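Local coordinates for D-xylonate dehydratase (Caulobacter crescentus, PDB 5OYN), which dehydrates D-xylonate to 2-dehydro-3-deoxy-D-arabinonate in D-xylose breakdown, and D-gluconate with similar efficiency, using a [2Fe-2S] cluster and magnesium, at residues P15-S20 with D25-I30; E48-G53 with I90-P95; I57-T62 with D75-V80. All blocks are in the same frame, centred on the assembly; numbering follows the deposited sequence.

How the contacts relate
Contact 1 is a surface contact near the N-terminus, joining the two loops on either side of helix 21-24 by charge and hydrogen bonding. Contacts 2 and 3 are buried and mostly apolar, with no hydrogen bond across either pair of segments, and both serve the same parallel sheet. Contact 2 sets helix 47-51 against strand 90-95, outermost in the sheet within this chain, while contact 3 lays helix 73-87 on the neighbouring strand 56-61 and is nested in the loop that contact 2 closes. Backbone bonds between the two strands tie them together, I57 N lying 2.8 Å from I90 O. Contact 1 reaches contact 2 through F18, whose CE2 packs 3.5 Å from G53 O.

Contact 1: residues P15-S20 with D25-I30; sequences PRRFRS and DNPDHI
R17 NH2 serves two oxygens of D25 at once. It makes a salt bridge to the carboxylate oxygen OD2 of D25, with R17 NH2 2.7 Å from D25 OD2, and it donates to the backbone carbonyl of the same residue, with R17 NH2 3.1 Å from D25 O. The second bond is fairly straight at nitrogen, with an N-H...O angle of 158°, and D25 O lies near the guanidinium plane. OD2 also meets the guanidinium at its edge, but the carboxylate is turned 67° from that plane, and the pairing rests on NH2 rather than on two parallel N-H...O bonds. The arginine chain bends at its third torsion (chi3 -78°), and the two side chains cross at about a right angle. NH1 of R17 lies beside the ring of P27, 3.8 Å from P27 CD. The bridge spans the short helix 21-24, since R17 precedes it and D25 is the residue at which the chain leaves helical geometry. Immediately beyond, N26 forms an Asx motif leading into helix 30-39. Its OD1 accepts from two donors of H29, the backbone N of H29 at 3.0 Å from N26 OD1 and the ring ND1 of H29 at the same distance. N26 OD1 lies close to the imidazole plane, and the bond from ND1 should restrain the rotation of the H29 ring, while the one from N holds the backbone. T33 OG1 adds bonds to N26 N and H29 O, and H441 of a second subunit meets the H29 ring edge-to-face.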
# COMPACT_ATOMS: atom_id res chain seq x y z
N PRO A 15 9.53 28.83 17.20
CA PRO A 15 10.55 27.95 16.61
C PRO A 15 11.51 27.40 17.65
O PRO A 15 11.65 27.93 18.76
CB PRO A 15 11.27 28.86 15.61
CG PRO A 15 10.28 29.92 15.27
CD PRO A 15 9.45 30.13 16.51
N ARG A 16 12.17 26.31 17.28
CA ARG A 16 13.08 25.60 18.18
C ARG A 16 14.12 24.88 17.33
O ARG A 16 13.85 24.52 16.18
CB ARG A 16 12.30 24.64 19.09
CG ARG A 16 13.15 23.74 19.97
CD ARG A 16 12.31 22.71 20.76
NE ARG A 16 11.27 23.32 21.61
CZ ARG A 16 11.49 23.76 22.85
NH1 ARG A 16 12.71 23.67 23.38
NH2 ARG A 16 10.50 24.31 23.56
N ARG A 17 15.31 24.71 17.88
CA ARG A 17 16.34 23.93 17.19
C ARG A 17 16.21 22.50 17.70
O ARG A 17 16.67 22.17 18.80
CB ARG A 17 17.74 24.50 17.42
CG ARG A 17 18.86 23.47 17.20
CD ARG A 17 20.19 24.10 16.83
NE ARG A 17 20.21 24.48 15.42
CZ ARG A 17 21.15 24.09 14.57
NH1 ARG A 17 22.14 23.30 14.98
NH2 ARG A 17 21.10 24.49 13.30
N PHE A 18 15.56 21.66 16.90
CA PHE A 18 15.36 20.27 17.26
C PHE A 18 16.66 19.48 17.07
O PHE A 18 17.53 19.87 16.29
CB PHE A 18 14.24 19.69 16.42
CG PHE A 18 12.92 20.39 16.60
CD1 PHE A 18 12.12 20.12 17.69
CD2 PHE A 18 12.47 21.29 15.65
CE1 PHE A 18 10.89 20.75 17.84
CE2 PHE A 18 11.25 21.92 15.79
CZ PHE A 18 10.46 21.65 16.90
N ARG A 19 16.78 18.37 17.78
CA ARG A 19 18.00 17.56 17.63
C ARG A 19 18.19 17.09 16.20
O ARG A 19 19.32 16.81 15.78
CB ARG A 19 17.96 16.36 18.57
CG ARG A 19 16.58 15.85 18.77
CD ARG A 19 16.55 14.82 19.85
NE ARG A 19 16.96 13.50 19.39
CZ ARG A 19 18.10 12.92 19.72
NH1 ARG A 19 18.97 13.57 20.49
NH2 ARG A 19 18.39 11.70 19.27
N SER A 20 17.10 16.97 15.43
CA SER A 20 17.22 16.68 14.01
C SER A 20 18.20 17.65 13.35
O SER A 20 19.05 17.23 12.56
CB SER A 20 15.85 16.73 13.33
OG SER A 20 15.04 17.79 13.82
N ASP A 25 21.41 20.42 9.70
CA ASP A 25 21.93 21.79 9.65
C ASP A 25 23.03 21.95 10.70
O ASP A 25 23.02 22.86 11.53
CB ASP A 25 20.80 22.80 9.85
CG ASP A 25 21.27 24.23 9.69
OD1 ASP A 25 21.88 24.55 8.65
OD2 ASP A 25 21.02 25.04 10.62
N ASN A 26 24.01 21.05 10.67
CA ASN A 26 25.08 21.06 11.66
C ASN A 26 26.00 22.25 11.40
O ASN A 26 26.49 22.42 10.27
CB ASN A 26 25.87 19.76 11.62
CG ASN A 26 26.85 19.65 12.77
OD1 ASN A 26 28.07 19.66 12.56
ND2 ASN A 26 26.34 19.54 13.99
N PRO A 27 26.28 23.09 12.42
CA PRO A 27 27.12 24.27 12.22
C PRO A 27 28.56 23.94 11.84
O PRO A 27 29.08 24.46 10.85
CB PRO A 27 27.06 24.98 13.58
CG PRO A 27 26.62 23.92 14.56
CD PRO A 27 25.76 22.98 13.80
N ASP A 28 29.19 23.06 12.61
CA ASP A 28 30.61 22.78 12.42
C ASP A 28 30.88 22.02 11.13
O ASP A 28 31.64 22.48 10.26
CB ASP A 28 31.15 22.01 13.63
CG ASP A 28 30.60 22.53 14.93
OD1 ASP A 28 30.34 21.71 15.84
OD2 ASP A 28 30.43 23.77 15.04
N HIS A 29 30.27 20.85 10.97
CA HIS A 29 30.56 19.96 9.85
C HIS A 29 29.49 20.13 8.78
O HIS A 29 28.34 19.74 8.98
CB HIS A 29 30.65 18.51 10.33
CG HIS A 29 31.39 18.34 11.62
ND1 HIS A 29 30.89 18.78 12.83
CD2 HIS A 29 32.59 17.77 11.89
CE1 HIS A 29 31.76 18.49 13.79
NE2 HIS A 29 32.79 17.88 13.24
N ILE A 30 29.88 20.72 7.65
CA ILE A 30 29.00 20.75 6.49
C ILE A 30 29.20 19.50 5.64
O ILE A 30 28.28 19.09 4.92
CB ILE A 30 29.23 22.04 5.68
CG1 ILE A 30 28.52 22.00 4.32
CG2 ILE A 30 30.72 22.30 5.47
CD1 ILE A 30 27.01 21.95 4.43

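Contact 2: residues E48-G53 with I90-P95; sequences EELRSG and IPMEFP
With CG1 of I90 anti to its carbonyl carbon (chi1 -58°), the CD1 methyl of I90 is carried to the aliphatic part of E49, whose CG also lies beside its own backbone N (chi1 -80°). The two side chains cross at about a right angle: I90 CD1 sits 3.9 Å from E49 CB and equally far from E49 CG, while I90 CG1 comes 4.0 Å from the carbonyl O of E49. A second apolar touch lies one residue along the helix, where the L50 CD2 methyl meets the terminal methyl of M92, 4.3 Å from L50 CD2 to M92 CE. Helix 47-51 is thereby packed against strand 90-95, an outermost strand of the parallel sheet within this chain, with F40 bordering both L50 and M92. The polar end of E49 turns to other partners. E49 OE1 accepts from T46 N, consistent with the return bond of a capping box at the start of the helix, and E49 OE2 forms a salt bridge with R85 of helix 73-87 in the same chain. R79 of the third subunit, on that subunit's own helix 73-87, also forms a salt bridge with the E49 carboxylate.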
# COMPACT_ATOMS: atom_id res chain seq x y z
N GLU A 48 13.72 21.01 0.91
CA GLU A 48 13.00 21.99 1.70
C GLU A 48 12.28 21.33 2.87
O GLU A 48 12.09 21.97 3.91
CB GLU A 48 12.01 22.75 0.82
CG GLU A 48 10.62 22.19 0.80
CD GLU A 48 9.67 23.05 -0.01
OE1 GLU A 48 8.59 23.42 0.51
OE2 GLU A 48 10.01 23.36 -1.18
N GLU A 49 11.91 20.06 2.74
CA GLU A 49 11.29 19.36 3.87
C GLU A 49 12.29 19.15 4.99
O GLU A 49 12.03 19.51 6.14
CB GLU A 49 10.74 18.02 3.41
CG GLU A 49 9.39 18.11 2.73
CD GLU A 49 9.08 16.85 1.96
OE1 GLU A 49 9.78 16.59 0.96
OE2 GLU A 49 8.15 16.11 2.38
N LEU A 50 13.45 18.58 4.67
CA LEU A 50 14.42 18.22 5.70
C LEU A 50 15.21 19.41 6.23
O LEU A 50 15.94 19.25 7.22
CB LEU A 50 15.38 17.16 5.16
CG LEU A 50 14.77 15.78 4.88
CD1 LEU A 50 15.61 14.99 3.87
CD2 LEU A 50 14.61 15.00 6.18
N ARG A 51 15.09 20.58 5.62
CA ARG A 51 15.93 21.72 5.98
C ARG A 51 15.14 22.94 6.42
O ARG A 51 15.72 24.01 6.62
CB ARG A 51 16.85 22.09 4.81
CG ARG A 51 17.83 21.00 4.41
CD ARG A 51 19.21 21.57 4.15
NE ARG A 51 19.23 22.38 2.93
CZ ARG A 51 20.24 23.18 2.58
NH1 ARG A 51 21.31 23.28 3.35
NH2 ARG A 51 20.17 23.87 1.45
N SER A 52 13.83 22.81 6.58
CA SER A 52 13.00 23.94 6.98
C SER A 52 12.81 24.03 8.49
O SER A 52 12.08 24.91 8.96
CB SER A 52 11.63 23.83 6.31
OG SER A 52 10.94 22.69 6.81
N GLY A 53 13.44 23.15 9.26
CA GLY A 53 13.31 23.23 10.70
C GLY A 53 12.03 22.67 11.28
O GLY A 53 11.78 22.87 12.47
N ILE A 90 7.25 16.40 9.94
CA ILE A 90 7.68 15.51 8.87
C ILE A 90 7.66 14.09 9.43
O ILE A 90 8.44 13.79 10.34
CB ILE A 90 9.07 15.87 8.33
CG1 ILE A 90 9.11 17.32 7.82
CG2 ILE A 90 9.51 14.90 7.26
CD1 ILE A 90 8.42 17.52 6.49
N PRO A 91 6.82 13.19 8.95
CA PRO A 91 6.77 11.85 9.53
C PRO A 91 7.87 10.95 8.99
O PRO A 91 8.37 11.12 7.87
CB PRO A 91 5.39 11.34 9.14
CG PRO A 91 5.00 12.14 7.93
CD PRO A 91 5.88 13.35 7.82
N MET A 92 8.26 9.99 9.82
CA MET A 92 9.26 8.97 9.51
C MET A 92 8.78 7.69 10.18
O MET A 92 8.90 7.55 11.41
CB MET A 92 10.66 9.33 10.02
CG MET A 92 11.39 10.33 9.20
SD MET A 92 12.17 9.61 7.76
CE MET A 92 13.04 11.06 7.12
N GLU A 93 8.23 6.77 9.40
CA GLU A 93 7.77 5.51 9.95
C GLU A 93 8.94 4.54 9.97
O GLU A 93 9.78 4.56 9.06
CB GLU A 93 6.61 4.95 9.13
CG GLU A 93 5.98 3.68 9.67
CD GLU A 93 5.06 3.03 8.63
OE1 GLU A 93 4.56 1.90 8.90
OE2 GLU A 93 4.85 3.65 7.55
N PHE A 94 9.02 3.73 11.01
CA PHE A 94 10.10 2.77 11.13
C PHE A 94 9.63 1.66 12.04
O PHE A 94 8.67 1.84 12.80
CB PHE A 94 11.37 3.43 11.69
CG PHE A 94 11.21 3.98 13.08
CD1 PHE A 94 11.44 3.18 14.19
CD2 PHE A 94 10.83 5.30 13.27
CE1 PHE A 94 11.29 3.69 15.46
CE2 PHE A 94 10.67 5.81 14.55
CZ PHE A 94 10.90 5.01 15.64
N PRO A 95 10.26 0.49 11.97
CA PRO A 95 9.75 -0.65 12.72
C PRO A 95 10.50 -0.92 14.01
O PRO A 95 11.56 -0.31 14.26
CB PRO A 95 9.93 -1.81 11.73
CG PRO A 95 11.17 -1.44 10.98
CD PRO A 95 11.28 0.08 10.99

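Contact 3: residues I57-T62 with D75-V80; sequences IGIAQT and DLVQRV
I59 and V80 meet tip to tip on the packed, buried side of this contact, with I59 CD1 3.6 Å from V80 CG1. The extended I59 side chain (chi2 175°) carries CD1 out from the strand toward the helix, and I59 CG1 follows at 4.1 Å from V80 CG1. The other branch of I59 passes V77 obliquely, its CG2 4.1 Å from V77 CG2. Q61 completes this side, bending at its second torsion (chi2 62°) to lay its amide nitrogen across the valine, Q61 NE2 lying 3.7 Å from V77 CB. On the outer side of the helix, by contrast, the CB atoms of D75 and Q78 point away from the strand, and D75 is exposed. Strand 57-61 and helix residues 75-80 run almost antiparallel, their axes 10.5 Å apart at closest, within the beta-alpha-beta unit of strand 56-61, helix 73-87 and strand 90-95. V77 and V80, three residues apart, form part of the helix face turned to the sheet. No hydrogen bond joins 57-62 to 75-80, where the contact is van der Waals packing, but Q61 NE2 does tie the strand to H73 O at the start of the helix. With NE2 also bonded to E93 OE1, and OE1 accepting from G63 N, the buried Q61 amide should be fixed in rotation where it covers V77.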
# COMPACT_ATOMS: atom_id res chain seq x y z
N ILE A 57 9.10 13.61 13.04
CA ILE A 57 8.27 12.80 13.91
C ILE A 57 8.45 11.33 13.55
O ILE A 57 8.03 10.88 12.49
CB ILE A 57 6.79 13.20 13.82
CG1 ILE A 57 6.64 14.72 13.90
CG2 ILE A 57 6.00 12.50 14.92
CD1 ILE A 57 6.78 15.26 15.31
N GLY A 58 9.09 10.56 14.42
CA GLY A 58 9.11 9.12 14.24
C GLY A 58 7.74 8.52 14.50
O GLY A 58 6.95 9.02 15.30
N ILE A 59 7.45 7.43 13.79
CA ILE A 59 6.28 6.59 14.04
C ILE A 59 6.82 5.18 14.22
O ILE A 59 7.34 4.59 13.27
CB ILE A 59 5.24 6.67 12.91
CG1 ILE A 59 4.84 8.12 12.63
CG2 ILE A 59 3.96 5.92 13.26
CD1 ILE A 59 3.91 8.26 11.45
N ALA A 60 6.73 4.65 15.44
CA ALA A 60 7.27 3.31 15.71
C ALA A 60 6.20 2.29 15.36
O ALA A 60 5.27 2.04 16.14
CB ALA A 60 7.75 3.18 17.14
N GLN A 61 6.33 1.71 14.16
CA GLN A 61 5.35 0.78 13.61
C GLN A 61 5.49 -0.59 14.26
O GLN A 61 6.58 -1.18 14.27
CB GLN A 61 5.55 0.65 12.10
CG GLN A 61 4.60 -0.34 11.46
CD GLN A 61 3.15 0.07 11.63
OE1 GLN A 61 2.52 -0.26 12.63
NE2 GLN A 61 2.62 0.80 10.65
N THR A 62 4.39 -1.11 14.77
CA THR A 62 4.40 -2.43 15.37
C THR A 62 3.60 -3.46 14.59
O THR A 62 3.75 -4.66 14.85
CB THR A 62 3.89 -2.37 16.81
OG1 THR A 62 2.58 -1.79 16.84
CG2 THR A 62 4.87 -1.56 17.68
N ASP A 75 -2.74 0.21 8.18
CA ASP A 75 -3.67 1.15 7.57
C ASP A 75 -3.78 2.46 8.35
O ASP A 75 -3.94 3.52 7.74
CB ASP A 75 -5.06 0.51 7.40
CG ASP A 75 -5.96 1.27 6.39
OD1 ASP A 75 -6.39 0.66 5.36
OD2 ASP A 75 -6.26 2.46 6.64
N LEU A 76 -3.64 2.43 9.69
CA LEU A 76 -3.78 3.67 10.45
C LEU A 76 -2.57 4.57 10.32
O LEU A 76 -2.70 5.78 10.54
CB LEU A 76 -3.99 3.41 11.94
CG LEU A 76 -5.19 2.63 12.43
CD1 LEU A 76 -5.00 2.44 13.94
CD2 LEU A 76 -6.45 3.39 12.12
N VAL A 77 -1.40 4.01 10.00
CA VAL A 77 -0.20 4.83 9.92
C VAL A 77 -0.40 5.99 8.96
O VAL A 77 0.13 7.08 9.19
CB VAL A 77 1.01 3.97 9.51
CG1 VAL A 77 0.88 3.47 8.06
CG2 VAL A 77 2.29 4.75 9.72
N GLN A 78 -1.20 5.79 7.90
CA GLN A 78 -1.47 6.86 6.95
C GLN A 78 -2.21 8.03 7.60
O GLN A 78 -1.96 9.19 7.26
CB GLN A 78 -2.28 6.33 5.76
CG GLN A 78 -2.07 7.10 4.44
CD GLN A 78 -0.65 7.68 4.29
OE1 GLN A 78 -0.47 8.92 4.17
NE2 GLN A 78 0.37 6.80 4.30
N ARG A 79 -3.16 7.73 8.50
CA ARG A 79 -3.85 8.79 9.23
C ARG A 79 -2.88 9.55 10.12
O ARG A 79 -2.96 10.78 10.25
CB ARG A 79 -4.98 8.18 10.06
CG ARG A 79 -6.23 7.80 9.28
CD ARG A 79 -6.51 8.81 8.21
NE ARG A 79 -7.35 9.88 8.71
CZ ARG A 79 -7.36 11.11 8.20
NH1 ARG A 79 -6.58 11.42 7.17
NH2 ARG A 79 -8.17 12.02 8.73
N VAL A 80 -1.96 8.83 10.76
CA VAL A 80 -0.96 9.50 11.60
C VAL A 80 -0.11 10.43 10.76
O VAL A 80 0.18 11.56 11.18
CB VAL A 80 -0.09 8.46 12.32
CG1 VAL A 80 0.92 9.17 13.20
CG2 VAL A 80 -0.95 7.54 13.10